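PDB 2QGM: succinoglycan biosynthesis protein from Bacillus cereus ATCC 14579, which is of unproven function but belongs to the erythromycin esterase-like family, whose name-giving members hydrolyse the lactone ring of macrolide antibiotics. Local coordinates for residues A[59-64]-A[96-101]; A[106-111]-A[164-169]; A[110-115]-A[303-308]. One frame throughout, in Å; residues are numbered along the deposited sequence.

Interaction 1: A[59-64]-A[96-101]; sequences KPFEDL and LVKYLV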
ATOM      1  N   LYS A  59      12.362 -19.878   1.804  1.00 22.30           N
ATOM      2  CA  LYS A  59      13.775 -20.071   1.487  1.00 23.41           C
ATOM      3  C   LYS A  59      14.705 -19.075   2.179  1.00 23.76           C
ATOM      4  O   LYS A  59      14.286 -17.977   2.554  1.00 22.96           O
ATOM      5  CB  LYS A  59      13.983 -19.984  -0.034  1.00 22.79           C
ATOM      6  CG  LYS A  59      13.277 -21.079  -0.812  1.00 27.57           C
ATOM      7  CD  LYS A  59      13.896 -22.444  -0.541  1.00 28.38           C
ATOM      8  CE  LYS A  59      13.178 -23.526  -1.330  1.00 31.04           C
ATOM      9  NZ  LYS A  59      13.819 -24.857  -1.158  1.00 31.92           N
ATOM     10  N   PRO A  60      15.985 -19.454   2.351  1.00 22.86           N
ATOM     11  CA  PRO A  60      17.004 -18.611   2.991  1.00 23.88           C
ATOM     12  C   PRO A  60      17.010 -17.210   2.370  1.00 22.63           C
ATOM     13  O   PRO A  60      16.682 -17.054   1.199  1.00 24.87           O
ATOM     14  CB  PRO A  60      18.298 -19.377   2.714  1.00 25.53           C
ATOM     15  CG  PRO A  60      17.849 -20.796   2.699  1.00 25.13           C
ATOM     16  CD  PRO A  60      16.575 -20.722   1.884  1.00 24.12           C
ATOM     17  N   PHE A  61      17.413 -16.210   3.150  1.00 23.81           N
ATOM     18  CA  PHE A  61      17.426 -14.825   2.682  1.00 23.22           C
ATOM     19  C   PHE A  61      18.787 -14.281   2.255  1.00 24.69           C
ATOM     20  O   PHE A  61      19.008 -13.067   2.284  1.00 25.40           O
ATOM     21  CB  PHE A  61      16.859 -13.905   3.773  1.00 22.30           C
ATOM     22  CG  PHE A  61      15.426 -14.184   4.122  1.00 23.26           C
ATOM     23  CD1 PHE A  61      14.437 -14.114   3.147  1.00 24.64           C
ATOM     24  CD2 PHE A  61      15.056 -14.478   5.434  1.00 24.47           C
ATOM     25  CE1 PHE A  61      13.098 -14.332   3.467  1.00 26.72           C
ATOM     26  CE2 PHE A  61      13.719 -14.696   5.765  1.00 26.69           C
ATOM     27  CZ  PHE A  61      12.732 -14.622   4.779  1.00 26.84           C
ATOM     28  N   GLU A  62      19.702 -15.160   1.858  1.00 24.71           N
ATOM     29  CA  GLU A  62      21.027 -14.713   1.448  1.00 26.68           C
ATOM     30  C   GLU A  62      21.011 -13.699   0.305  1.00 24.79           C
ATOM     31  O   GLU A  62      21.814 -12.767   0.295  1.00 23.88           O
ATOM     32  CB  GLU A  62      21.897 -15.909   1.046  1.00 30.37           C
ATOM     33  CG  GLU A  62      22.425 -16.714   2.221  1.00 36.28           C
ATOM     34  CD  GLU A  62      23.332 -15.898   3.132  1.00 39.82           C
ATOM     35  OE1 GLU A  62      24.371 -15.393   2.647  1.00 42.01           O
ATOM     36  OE2 GLU A  62      23.007 -15.765   4.333  1.00 41.47           O
ATOM     37  N   ASP A  63      20.098 -13.869  -0.650  1.00 23.57           N
ATOM     38  CA  ASP A  63      20.045 -12.955  -1.788  1.00 23.28           C
ATOM     39  C   ASP A  63      19.417 -11.603  -1.466  1.00 22.23           C
ATOM     40  O   ASP A  63      19.383 -10.713  -2.317  1.00 20.74           O
ATOM     41  CB  ASP A  63      19.322 -13.610  -2.977  1.00 24.82           C
ATOM     42  CG  ASP A  63      17.866 -13.889  -2.696  1.00 25.44           C
ATOM     43  OD1 ASP A  63      17.508 -14.067  -1.514  1.00 25.61           O
ATOM     44  OD2 ASP A  63      17.078 -13.945  -3.664  1.00 26.20           O
ATOM     45  N   LEU A  64      18.933 -11.442  -0.237  1.00 19.80           N
ATOM     46  CA  LEU A  64      18.330 -10.175   0.167  1.00 21.34           C
ATOM     47  C   LEU A  64      19.278  -9.330   1.015  1.00 20.75           C
ATOM     48  O   LEU A  64      18.916  -8.239   1.459  1.00 21.51           O
ATOM     49  CB  LEU A  64      17.024 -10.417   0.935  1.00 18.33           C
ATOM     50  CG  LEU A  64      15.919 -11.097   0.116  1.00 18.64           C
ATOM     51  CD1 LEU A  64      14.687 -11.347   0.979  1.00 19.63           C
ATOM     52  CD2 LEU A  64      15.573 -10.228  -1.081  1.00 18.70           C
ATOM     53  N   LEU A  96       9.644 -10.381   0.794  1.00 15.29           N
ATOM     54  CA  LEU A  96      10.257  -9.131   1.234  1.00 15.67           C
ATOM     55  C   LEU A  96       9.767  -8.729   2.629  1.00 14.99           C
ATOM     56  O   LEU A  96      10.560  -8.343   3.476  1.00 13.13           O
ATOM     57  CB  LEU A  96       9.946  -8.009   0.238  1.00 16.41           C
ATOM     58  CG  LEU A  96      11.048  -7.472  -0.683  1.00 21.08           C
ATOM     59  CD1 LEU A  96      12.143  -8.507  -0.899  1.00 19.38           C
ATOM     60  CD2 LEU A  96      10.416  -7.030  -2.002  1.00 18.23           C
ATOM     61  N   VAL A  97       8.461  -8.816   2.855  1.00 14.87           N
ATOM     62  CA  VAL A  97       7.877  -8.480   4.150  1.00 13.66           C
ATOM     63  C   VAL A  97       8.486  -9.375   5.223  1.00 15.00           C
ATOM     64  O   VAL A  97       8.935  -8.905   6.271  1.00 13.72           O
ATOM     65  CB  VAL A  97       6.325  -8.666   4.130  1.00 14.44           C
ATOM     66  CG1 VAL A  97       5.759  -8.555   5.549  1.00 17.03           C
ATOM     67  CG2 VAL A  97       5.683  -7.620   3.215  1.00 16.17           C
ATOM     68  N   LYS A  98       8.535 -10.672   4.951  1.00 13.37           N
ATOM     69  CA  LYS A  98       9.097 -11.605   5.919  1.00 14.80           C
ATOM     70  C   LYS A  98      10.544 -11.246   6.266  1.00 14.26           C
ATOM     71  O   LYS A  98      10.951 -11.318   7.429  1.00 15.61           O
ATOM     72  CB  LYS A  98       9.012 -13.032   5.376  1.00 13.78           C
ATOM     73  CG  LYS A  98       9.217 -14.093   6.439  1.00 20.61           C
ATOM     74  CD  LYS A  98       8.998 -15.485   5.873  1.00 23.86           C
ATOM     75  CE  LYS A  98       9.167 -16.539   6.942  1.00 27.74           C
ATOM     76  NZ  LYS A  98       9.103 -17.900   6.353  1.00 30.35           N
ATOM     77  N   TYR A  99      11.321 -10.855   5.263  1.00 14.55           N
ATOM     78  CA  TYR A  99      12.709 -10.471   5.498  1.00 14.58           C
ATOM     79  C   TYR A  99      12.786  -9.210   6.365  1.00 15.30           C
ATOM     80  O   TYR A  99      13.551  -9.154   7.328  1.00 15.46           O
ATOM     81  CB  TYR A  99      13.424 -10.231   4.166  1.00 16.54           C
ATOM     82  CG  TYR A  99      14.856  -9.785   4.330  1.00 17.67           C
ATOM     83  CD1 TYR A  99      15.843 -10.675   4.745  1.00 19.67           C
ATOM     84  CD2 TYR A  99      15.221  -8.460   4.091  1.00 18.24           C
ATOM     85  CE1 TYR A  99      17.163 -10.252   4.915  1.00 21.26           C
ATOM     86  CE2 TYR A  99      16.530  -8.032   4.262  1.00 20.22           C
ATOM     87  CZ  TYR A  99      17.496  -8.928   4.675  1.00 20.44           C
ATOM     88  OH  TYR A  99      18.790  -8.497   4.875  1.00 21.63           O
ATOM     89  N   LEU A 100      11.990  -8.197   6.028  1.00 14.44           N
ATOM     90  CA  LEU A 100      11.987  -6.952   6.802  1.00 14.59           C
ATOM     91  C   LEU A 100      11.599  -7.188   8.260  1.00 13.36           C
ATOM     92  O   LEU A 100      12.179  -6.601   9.173  1.00 12.43           O
ATOM     93  CB  LEU A 100      11.011  -5.939   6.191  1.00 14.26           C
ATOM     94  CG  LEU A 100      11.384  -5.346   4.831  1.00 19.05           C
ATOM     95  CD1 LEU A 100      10.352  -4.306   4.447  1.00 19.56           C
ATOM     96  CD2 LEU A 100      12.771  -4.725   4.881  1.00 19.15           C
ATOM     97  N   VAL A 101      10.619  -8.054   8.487  1.00 15.63           N
ATOM     98  CA  VAL A 101      10.174  -8.329   9.848  1.00 15.47           C
ATOM     99  C   VAL A 101      11.201  -9.128  10.652  1.00 17.28           C
ATOM    100  O   VAL A 101      11.581  -8.731  11.755  1.00 16.50           O
ATOM    101  CB  VAL A 101       8.817  -9.092   9.856  1.00 14.70           C
ATOM    102  CG1 VAL A 101       8.469  -9.540  11.262  1.00 14.01           C
ATOM    103  CG2 VAL A 101       7.711  -8.195   9.344  1.00 14.00           C
TER
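Tyr99 projects from helix 87-104 as a flat knob, and Phe61 and Leu64 of the turn at 59-64 close round it. Leu64 covers one face: its CB lies 3.8 Å from the Tyr99 ring centroid, almost exactly above the centre, while its CD1 reaches back to 3.6 Å from Tyr99 CB. Phe61 packs alongside the same ring, with Phe61 CB 3.5 Å from Tyr99 CD1. The two rings form an offset edge-to-face pair, planes 65° apart, in which Tyr99 gives the edge and Phe61 the face. The CB of Tyr99 also sits over a face of Phe61, and the carbonyl oxygen of Lys59 lies over the opposite one. At the far end of the Phe61 ring the extended chain of Lys98 crosses at about a right angle, CG 3.9 Å from Phe61 CZ. Apart from the rings, the methyls Leu64 CD2 and Leu96 CD1 meet at 3.8 Å. Arg95, one residue before Leu96 on the same helix, forms a salt bridge with Asp63 and hydrogen bonds with the carbonyls of Lys59 and Pro60. The 3-10 turn, with Leu64 N bonded to Phe61 O, thus docks on a helix of an alpha/beta fold through an edge-to-face aromatic pair.

Interaction 2: A[106-111]-A[164-169]; sequences FTNFAM and KIQFIG
Phe109 and Phe167 point the same way from neighbouring parallel strands, 108-111 and 166-169, which are joined by a beta-alpha-beta crossover through helices 115-127 and 143-157. This aromatic face is the tightly packed one. The edge of Phe109 is turned to the face of Phe167 in an offset edge-to-face pair, planes 60° apart, with Phe109 CD2 3.6 Å from Phe167 CE2. Selenomethionine Met111 closes the far end of the row, its SE 3.7 Å from Phe167 CZ at the ring edge, a Met-aromatic contact. The crossover helices cover this layer, Met148 and Met152 on Phe109, Leu121 and Ile125 on Phe167. On the other face Ala110 and Ile168 meet more loosely, their CB atoms 4.3 Å apart. Packing thins toward the start of the strands, where Thr107, Lys164 and Gln166 are partly exposed. Bent at chi2 (-62°), Gln166 carries its amide away from strand 108-111, to Asn122. Between the faces runs the ladder, Phe109 N to Gln166 O at 2.7 Å, then Ile168 N to Phe109 O and Met111 N to Ile168 O. At its start Thr107 O accepts from Gln166 N at 2.9 Å and makes a CA-H...O contact with Ile165 CA at 3.1 Å.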
ATOM      1  N   PHE A 106      11.105  -4.697  11.223  1.00 14.08           N
ATOM      2  CA  PHE A 106       9.909  -3.984  10.798  1.00 14.68           C
ATOM      3  C   PHE A 106       8.745  -4.620  11.548  1.00 14.87           C
ATOM      4  O   PHE A 106       8.686  -5.841  11.693  1.00 15.51           O
ATOM      5  CB  PHE A 106       9.754  -4.052   9.276  1.00 11.50           C
ATOM      6  CG  PHE A 106      10.547  -2.993   8.556  1.00 13.10           C
ATOM      7  CD1 PHE A 106       9.943  -1.803   8.159  1.00 12.61           C
ATOM      8  CD2 PHE A 106      11.915  -3.157   8.340  1.00 14.29           C
ATOM      9  CE1 PHE A 106      10.695  -0.783   7.552  1.00 15.42           C
ATOM     10  CE2 PHE A 106      12.682  -2.151   7.735  1.00 15.51           C
ATOM     11  CZ  PHE A 106      12.070  -0.962   7.342  1.00 14.37           C
ATOM     12  N   THR A 107       7.826  -3.791  12.031  1.00 13.79           N
ATOM     13  CA  THR A 107       6.721  -4.283  12.851  1.00 14.90           C
ATOM     14  C   THR A 107       5.315  -3.830  12.479  1.00 14.04           C
ATOM     15  O   THR A 107       4.334  -4.490  12.815  1.00 16.75           O
ATOM     16  CB  THR A 107       6.973  -3.885  14.304  1.00 16.24           C
ATOM     17  OG1 THR A 107       7.231  -2.475  14.359  1.00 17.96           O
ATOM     18  CG2 THR A 107       8.185  -4.633  14.861  1.00 18.36           C
ATOM     19  N   ASN A 108       5.211  -2.697  11.803  1.00 13.29           N
ATOM     20  CA  ASN A 108       3.898  -2.185  11.406  1.00 14.65           C
ATOM     21  C   ASN A 108       3.639  -2.479   9.941  1.00 14.69           C
ATOM     22  O   ASN A 108       4.402  -2.056   9.069  1.00 15.86           O
ATOM     23  CB  ASN A 108       3.831  -0.673  11.629  1.00 14.37           C
ATOM     24  CG  ASN A 108       4.193  -0.283  13.042  1.00 17.14           C
ATOM     25  OD1 ASN A 108       4.999   0.623  13.265  1.00 18.26           O
ATOM     26  ND2 ASN A 108       3.595  -0.961  14.012  1.00 14.40           N
ATOM     27  N   PHE A 109       2.565  -3.207   9.664  1.00 13.08           N
ATOM     28  CA  PHE A 109       2.231  -3.518   8.287  1.00 13.81           C
ATOM     29  C   PHE A 109       0.999  -2.698   7.911  1.00 15.80           C
ATOM     30  O   PHE A 109      -0.125  -3.036   8.301  1.00 15.44           O
ATOM     31  CB  PHE A 109       1.949  -5.012   8.131  1.00 12.74           C
ATOM     32  CG  PHE A 109       1.676  -5.427   6.716  1.00 13.56           C
ATOM     33  CD1 PHE A 109       2.710  -5.503   5.783  1.00 12.18           C
ATOM     34  CD2 PHE A 109       0.370  -5.694   6.299  1.00 12.79           C
ATOM     35  CE1 PHE A 109       2.448  -5.835   4.449  1.00 14.32           C
ATOM     36  CE2 PHE A 109       0.102  -6.024   4.972  1.00 15.72           C
ATOM     37  CZ  PHE A 109       1.138  -6.093   4.044  1.00 13.26           C
ATOM     38  N   ALA A 110       1.222  -1.616   7.166  1.00 15.19           N
ATOM     39  CA  ALA A 110       0.145  -0.716   6.732  1.00 14.25           C
ATOM     40  C   ALA A 110      -0.204  -1.027   5.284  1.00 15.64           C
ATOM     41  O   ALA A 110       0.599  -0.791   4.376  1.00 14.00           O
ATOM     42  CB  ALA A 110       0.594   0.746   6.876  1.00 17.29           C
HETATM   43  N   MSE A 111      -1.407  -1.552   5.070  1.00 13.99           N
HETATM   44  CA  MSE A 111      -1.836  -1.960   3.730  1.00 16.52           C
HETATM   45  C   MSE A 111      -2.906  -1.064   3.126  1.00 15.81           C
HETATM   46  O   MSE A 111      -3.689  -0.450   3.841  1.00 14.38           O
HETATM   47  CB  MSE A 111      -2.362  -3.404   3.788  1.00 14.89           C
HETATM   48  CG  MSE A 111      -2.726  -4.011   2.437  1.00 19.01           C
HETATM   49 SE   MSE A 111      -3.491  -5.784   2.583  1.00 25.33          SE
HETATM   50  CE  MSE A 111      -2.206  -6.766   1.568  1.00 23.69           C
ATOM     51  N   LYS A 164       4.862  -7.576  18.598  1.00 20.54           N
ATOM     52  CA  LYS A 164       3.976  -8.140  17.579  1.00 18.85           C
ATOM     53  C   LYS A 164       3.778  -7.272  16.339  1.00 17.46           C
ATOM     54  O   LYS A 164       3.840  -6.047  16.403  1.00 16.76           O
ATOM     55  CB  LYS A 164       2.602  -8.417  18.194  1.00 17.80           C
ATOM     56  CG  LYS A 164       2.642  -9.209  19.490  1.00 17.83           C
ATOM     57  CD  LYS A 164       3.322 -10.555  19.299  1.00 18.25           C
ATOM     58  CE  LYS A 164       3.167 -11.419  20.537  1.00 23.05           C
ATOM     59  NZ  LYS A 164       3.777 -10.756  21.722  1.00 29.97           N
ATOM     60  N   ILE A 165       3.528  -7.923  15.210  1.00 16.57           N
ATOM     61  CA  ILE A 165       3.274  -7.201  13.970  1.00 15.07           C
ATOM     62  C   ILE A 165       1.887  -6.601  14.112  1.00 16.00           C
ATOM     63  O   ILE A 165       0.967  -7.269  14.581  1.00 14.16           O
ATOM     64  CB  ILE A 165       3.256  -8.148  12.746  1.00 15.35           C
ATOM     65  CG1 ILE A 165       4.627  -8.793  12.543  1.00 16.26           C
ATOM     66  CG2 ILE A 165       2.849  -7.379  11.496  1.00 12.68           C
ATOM     67  CD1 ILE A 165       4.615  -9.903  11.492  1.00 15.52           C
ATOM     68  N   GLN A 166       1.737  -5.343  13.714  1.00 15.11           N
ATOM     69  CA  GLN A 166       0.445  -4.678  13.776  1.00 14.94           C
ATOM     70  C   GLN A 166      -0.047  -4.545  12.339  1.00 13.89           C
ATOM     71  O   GLN A 166       0.714  -4.165  11.447  1.00 14.76           O
ATOM     72  CB  GLN A 166       0.589  -3.284  14.405  1.00 12.67           C
ATOM     73  CG  GLN A 166       1.022  -3.295  15.874  1.00 16.73           C
ATOM     74  CD  GLN A 166       0.016  -3.984  16.775  1.00 18.41           C
ATOM     75  OE1 GLN A 166      -1.188  -3.724  16.696  1.00 18.74           O
ATOM     76  NE2 GLN A 166       0.503  -4.858  17.652  1.00 19.28           N
ATOM     77  N   PHE A 167      -1.310  -4.879  12.105  1.00 14.06           N
ATOM     78  CA  PHE A 167      -1.872  -4.746  10.770  1.00 12.95           C
ATOM     79  C   PHE A 167      -2.719  -3.482  10.789  1.00 13.58           C
ATOM     80  O   PHE A 167      -3.586  -3.329  11.660  1.00 14.93           O
ATOM     81  CB  PHE A 167      -2.753  -5.952  10.430  1.00 13.68           C
ATOM     82  CG  PHE A 167      -3.135  -6.019   8.980  1.00 16.92           C
ATOM     83  CD1 PHE A 167      -3.976  -5.054   8.419  1.00 20.00           C
ATOM     84  CD2 PHE A 167      -2.618  -7.013   8.163  1.00 19.34           C
ATOM     85  CE1 PHE A 167      -4.285  -5.085   7.056  1.00 21.47           C
ATOM     86  CE2 PHE A 167      -2.920  -7.054   6.803  1.00 20.45           C
ATOM     87  CZ  PHE A 167      -3.753  -6.089   6.244  1.00 20.84           C
ATOM     88  N   ILE A 168      -2.453  -2.577   9.849  1.00 11.16           N
ATOM     89  CA  ILE A 168      -3.189  -1.321   9.759  1.00 11.70           C
ATOM     90  C   ILE A 168      -3.815  -1.173   8.371  1.00 10.54           C
ATOM     91  O   ILE A 168      -3.129  -1.328   7.359  1.00 10.49           O
ATOM     92  CB  ILE A 168      -2.257  -0.093   9.982  1.00 12.07           C
ATOM     93  CG1 ILE A 168      -1.556  -0.182  11.334  1.00 16.23           C
ATOM     94  CG2 ILE A 168      -3.049   1.194   9.859  1.00 16.58           C
ATOM     95  CD1 ILE A 168      -0.188  -0.812  11.259  1.00 16.97           C
ATOM     96  N   GLY A 169      -5.113  -0.881   8.336  1.00 11.84           N
ATOM     97  CA  GLY A 169      -5.801  -0.664   7.070  1.00 12.58           C
ATOM     98  C   GLY A 169      -5.766   0.835   6.822  1.00 12.37           C
ATOM     99  O   GLY A 169      -6.460   1.595   7.495  1.00 12.65           O
TER

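Interaction 3: A[110-115]-A[303-308]; sequences AMEEDW and VWAHNI
Ala110 and Trp304 open the backbone part of this contact, where two parallel strands run out at their C-terminal ends. Trp304 N donates to Ala110 O at 2.9 Å, and Trp304 O receives Glu112 N at 3.0 Å through a bond bent to 137° at the hydrogen. Beyond it the chain turns a corner, with Glu112 at the centre of an inverse gamma turn. A side chain then takes over from the ladder: the extended Glu112, CG anti to the backbone N (chi1 -176°), reaches across to the 303-308 segment, where its OE1 accepts from His306 N at 3.0 Å. The same oxygen lies 3.3 Å from Ala305 CB. His306 caps the helix that follows, its ND1 taking Ile308 N in the ring plane in a nearly straight bond of 3.0 Å, while NE2 is hydrogen-bonded to Ile410 O. Apolar contact lies with Met111 and Trp304, whose side chains run side by side. The bend at chi3 of the selenomethionine lays CE over the indole, 3.8 Å from the centroid of the five-membered ring, in a CH-pi contact. Trp304 NE1 is hydrogen-bonded to Tyr140 OH, and Lys93 makes a cation-pi contact with the indole. Strand 108-111 is flanked in the sheet by strands 301-304 and 166-171, while Met148 of helix 143-157 covers both Met111 and Trp304 and His309 of helix 307-310 touches Glu112.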
ATOM      1  N   ALA A 110       1.222  -1.616   7.166  1.00 15.19           N
ATOM      2  CA  ALA A 110       0.145  -0.716   6.732  1.00 14.25           C
ATOM      3  C   ALA A 110      -0.204  -1.027   5.284  1.00 15.64           C
ATOM      4  O   ALA A 110       0.599  -0.791   4.376  1.00 14.00           O
ATOM      5  CB  ALA A 110       0.594   0.746   6.876  1.00 17.29           C
HETATM    6  N   MSE A 111      -1.407  -1.552   5.070  1.00 13.99           N
HETATM    7  CA  MSE A 111      -1.836  -1.960   3.730  1.00 16.52           C
HETATM    8  C   MSE A 111      -2.906  -1.064   3.126  1.00 15.81           C
HETATM    9  O   MSE A 111      -3.689  -0.450   3.841  1.00 14.38           O
HETATM   10  CB  MSE A 111      -2.362  -3.404   3.788  1.00 14.89           C
HETATM   11  CG  MSE A 111      -2.726  -4.011   2.437  1.00 19.01           C
HETATM   12 SE   MSE A 111      -3.491  -5.784   2.583  1.00 25.33          SE
HETATM   13  CE  MSE A 111      -2.206  -6.766   1.568  1.00 23.69           C
ATOM     14  N   GLU A 112      -2.926  -1.010   1.796  1.00 15.26           N
ATOM     15  CA  GLU A 112      -3.905  -0.237   1.050  1.00 16.65           C
ATOM     16  C   GLU A 112      -5.161  -1.103   1.081  1.00 16.19           C
ATOM     17  O   GLU A 112      -5.477  -1.824   0.130  1.00 17.46           O
ATOM     18  CB  GLU A 112      -3.426  -0.024  -0.395  1.00 17.17           C
ATOM     19  CG  GLU A 112      -4.334   0.873  -1.245  1.00 17.95           C
ATOM     20  CD  GLU A 112      -3.933   0.926  -2.715  1.00 20.31           C
ATOM     21  OE1 GLU A 112      -2.823   0.470  -3.071  1.00 20.49           O
ATOM     22  OE2 GLU A 112      -4.741   1.442  -3.517  1.00 21.49           O
ATOM     23  N   GLU A 113      -5.851  -1.044   2.214  1.00 13.79           N
ATOM     24  CA  GLU A 113      -7.080  -1.796   2.465  1.00 13.81           C
ATOM     25  C   GLU A 113      -7.837  -0.909   3.452  1.00 12.60           C
ATOM     26  O   GLU A 113      -7.224  -0.169   4.220  1.00 12.16           O
ATOM     27  CB  GLU A 113      -6.741  -3.156   3.091  1.00 16.17           C
ATOM     28  CG  GLU A 113      -7.943  -4.014   3.508  1.00 17.67           C
ATOM     29  CD  GLU A 113      -8.910  -4.270   2.372  1.00 19.28           C
ATOM     30  OE1 GLU A 113      -9.952  -3.577   2.288  1.00 22.14           O
ATOM     31  OE2 GLU A 113      -8.632  -5.170   1.556  1.00 19.28           O
ATOM     32  N   ASP A 114      -9.162  -0.967   3.420  1.00 12.75           N
ATOM     33  CA  ASP A 114      -9.956  -0.113   4.293  1.00 13.07           C
ATOM     34  C   ASP A 114      -9.709  -0.289   5.787  1.00 12.73           C
ATOM     35  O   ASP A 114      -9.490  -1.399   6.282  1.00 13.27           O
ATOM     36  CB  ASP A 114     -11.448  -0.265   3.985  1.00 13.55           C
ATOM     37  CG  ASP A 114     -11.791   0.124   2.547  1.00 15.30           C
ATOM     38  OD1 ASP A 114     -11.055   0.945   1.953  1.00 15.77           O
ATOM     39  OD2 ASP A 114     -12.806  -0.379   2.016  1.00 14.57           O
ATOM     40  N   TRP A 115      -9.745   0.837   6.491  1.00 12.82           N
ATOM     41  CA  TRP A 115      -9.527   0.895   7.934  1.00 12.95           C
ATOM     42  C   TRP A 115     -10.251  -0.234   8.673  1.00 14.31           C
ATOM     43  O   TRP A 115      -9.630  -1.001   9.422  1.00 14.91           O
ATOM     44  CB  TRP A 115      -9.990   2.263   8.456  1.00 12.76           C
ATOM     45  CG  TRP A 115      -9.763   2.418   9.926  1.00 12.52           C
ATOM     46  CD1 TRP A 115     -10.636   2.118  10.924  1.00 14.53           C
ATOM     47  CD2 TRP A 115      -8.541   2.805  10.563  1.00 13.46           C
ATOM     48  NE1 TRP A 115     -10.035   2.289  12.148  1.00 13.25           N
ATOM     49  CE2 TRP A 115      -8.746   2.711  11.955  1.00 14.05           C
ATOM     50  CE3 TRP A 115      -7.286   3.223  10.089  1.00 15.93           C
ATOM     51  CZ2 TRP A 115      -7.740   3.014  12.889  1.00 14.29           C
ATOM     52  CZ3 TRP A 115      -6.284   3.525  11.016  1.00 14.05           C
ATOM     53  CH2 TRP A 115      -6.521   3.419  12.399  1.00 15.24           C
ATOM     54  N   VAL A 303       4.774   0.004   4.047  1.00 12.88           N
ATOM     55  CA  VAL A 303       3.565   0.458   3.371  1.00 14.08           C
ATOM     56  C   VAL A 303       3.391  -0.388   2.107  1.00 12.76           C
ATOM     57  O   VAL A 303       4.181  -0.305   1.164  1.00 13.66           O
ATOM     58  CB  VAL A 303       3.644   1.954   3.000  1.00 14.89           C
ATOM     59  CG1 VAL A 303       2.398   2.374   2.200  1.00 14.75           C
ATOM     60  CG2 VAL A 303       3.755   2.779   4.272  1.00 16.51           C
ATOM     61  N   TRP A 304       2.364  -1.227   2.122  1.00 13.62           N
ATOM     62  CA  TRP A 304       2.052  -2.109   1.002  1.00 13.84           C
ATOM     63  C   TRP A 304       0.941  -1.459   0.192  1.00 13.13           C
ATOM     64  O   TRP A 304      -0.165  -1.251   0.696  1.00 12.81           O
ATOM     65  CB  TRP A 304       1.584  -3.468   1.534  1.00 15.32           C
ATOM     66  CG  TRP A 304       1.110  -4.442   0.485  1.00 16.88           C
ATOM     67  CD1 TRP A 304       0.099  -4.260  -0.413  1.00 17.39           C
ATOM     68  CD2 TRP A 304       1.580  -5.783   0.293  1.00 16.91           C
ATOM     69  NE1 TRP A 304      -0.094  -5.410  -1.148  1.00 18.38           N
ATOM     70  CE2 TRP A 304       0.803  -6.359  -0.733  1.00 17.67           C
ATOM     71  CE3 TRP A 304       2.584  -6.556   0.893  1.00 16.95           C
ATOM     72  CZ2 TRP A 304       0.995  -7.674  -1.175  1.00 18.10           C
ATOM     73  CZ3 TRP A 304       2.775  -7.863   0.456  1.00 15.49           C
ATOM     74  CH2 TRP A 304       1.984  -8.408  -0.569  1.00 18.98           C
ATOM     75  N   ALA A 305       1.223  -1.137  -1.064  1.00 12.31           N
ATOM     76  CA  ALA A 305       0.217  -0.495  -1.905  1.00 11.49           C
ATOM     77  C   ALA A 305       0.660  -0.586  -3.349  1.00 13.80           C
ATOM     78  O   ALA A 305       1.718  -1.129  -3.641  1.00 13.76           O
ATOM     79  CB  ALA A 305       0.064   0.970  -1.494  1.00 15.40           C
ATOM     80  N   HIS A 306      -0.159  -0.069  -4.250  1.00 13.27           N
ATOM     81  CA  HIS A 306       0.192  -0.081  -5.657  1.00 14.73           C
ATOM     82  C   HIS A 306       1.377   0.863  -5.869  1.00 13.73           C
ATOM     83  O   HIS A 306       1.596   1.770  -5.070  1.00 15.29           O
ATOM     84  CB  HIS A 306      -0.985   0.406  -6.499  1.00 15.01           C
ATOM     85  CG  HIS A 306      -0.822   0.148  -7.964  1.00 17.89           C
ATOM     86  ND1 HIS A 306       0.045   0.867  -8.761  1.00 17.46           N
ATOM     87  CD2 HIS A 306      -1.392  -0.778  -8.772  1.00 18.61           C
ATOM     88  CE1 HIS A 306       0.003   0.393  -9.992  1.00 17.99           C
ATOM     89  NE2 HIS A 306      -0.862  -0.607 -10.026  1.00 17.16           N
ATOM     90  N   ASN A 307       2.139   0.646  -6.937  1.00 14.38           N
ATOM     91  CA  ASN A 307       3.266   1.521  -7.269  1.00 14.92           C
ATOM     92  C   ASN A 307       2.810   2.973  -7.223  1.00 16.75           C
ATOM     93  O   ASN A 307       3.508   3.847  -6.719  1.00 14.41           O
ATOM     94  CB  ASN A 307       3.770   1.261  -8.692  1.00 16.36           C
ATOM     95  CG  ASN A 307       4.741   0.102  -8.782  1.00 13.24           C
ATOM     96  OD1 ASN A 307       5.238  -0.403  -7.773  1.00 16.24           O
ATOM     97  ND2 ASN A 307       5.041  -0.310 -10.012  1.00 15.05           N
ATOM     98  N   ILE A 308       1.636   3.228  -7.785  1.00 15.95           N
ATOM     99  CA  ILE A 308       1.090   4.579  -7.836  1.00 18.89           C
ATOM    100  C   ILE A 308       1.079   5.313  -6.494  1.00 17.99           C
ATOM    101  O   ILE A 308       1.450   6.487  -6.421  1.00 17.68           O
ATOM    102  CB  ILE A 308      -0.348   4.549  -8.389  1.00 19.60           C
ATOM    103  CG1 ILE A 308      -0.332   4.109  -9.852  1.00 23.08           C
ATOM    104  CG2 ILE A 308      -1.011   5.913  -8.196  1.00 22.64           C
ATOM    105  CD1 ILE A 308       0.376   5.066 -10.788  1.00 26.10           C
TER

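How the interactions relate
Interactions 2 and 3 share Ala110 and Met111 and use strand 108-111 from its two edges; their centres are about 11 Å apart. Phe109 CZ meets Trp304 CE3 at 3.5 Å, which joins their aromatic side chains into one layer. Interaction 1 lies about 17 Å from interaction 2 and 20 Å from interaction 3, centre to centre, but helix 87-104 links all three: Val97 CG2 is 3.9 Å from Phe109 CE1 and 4.0 Å from Trp304 CZ3. Alpha/beta enzymes commonly carry their active sites at the C-terminal ends of parallel strands, which would be consistent with a site near interaction 3; interaction 1 is peripheral.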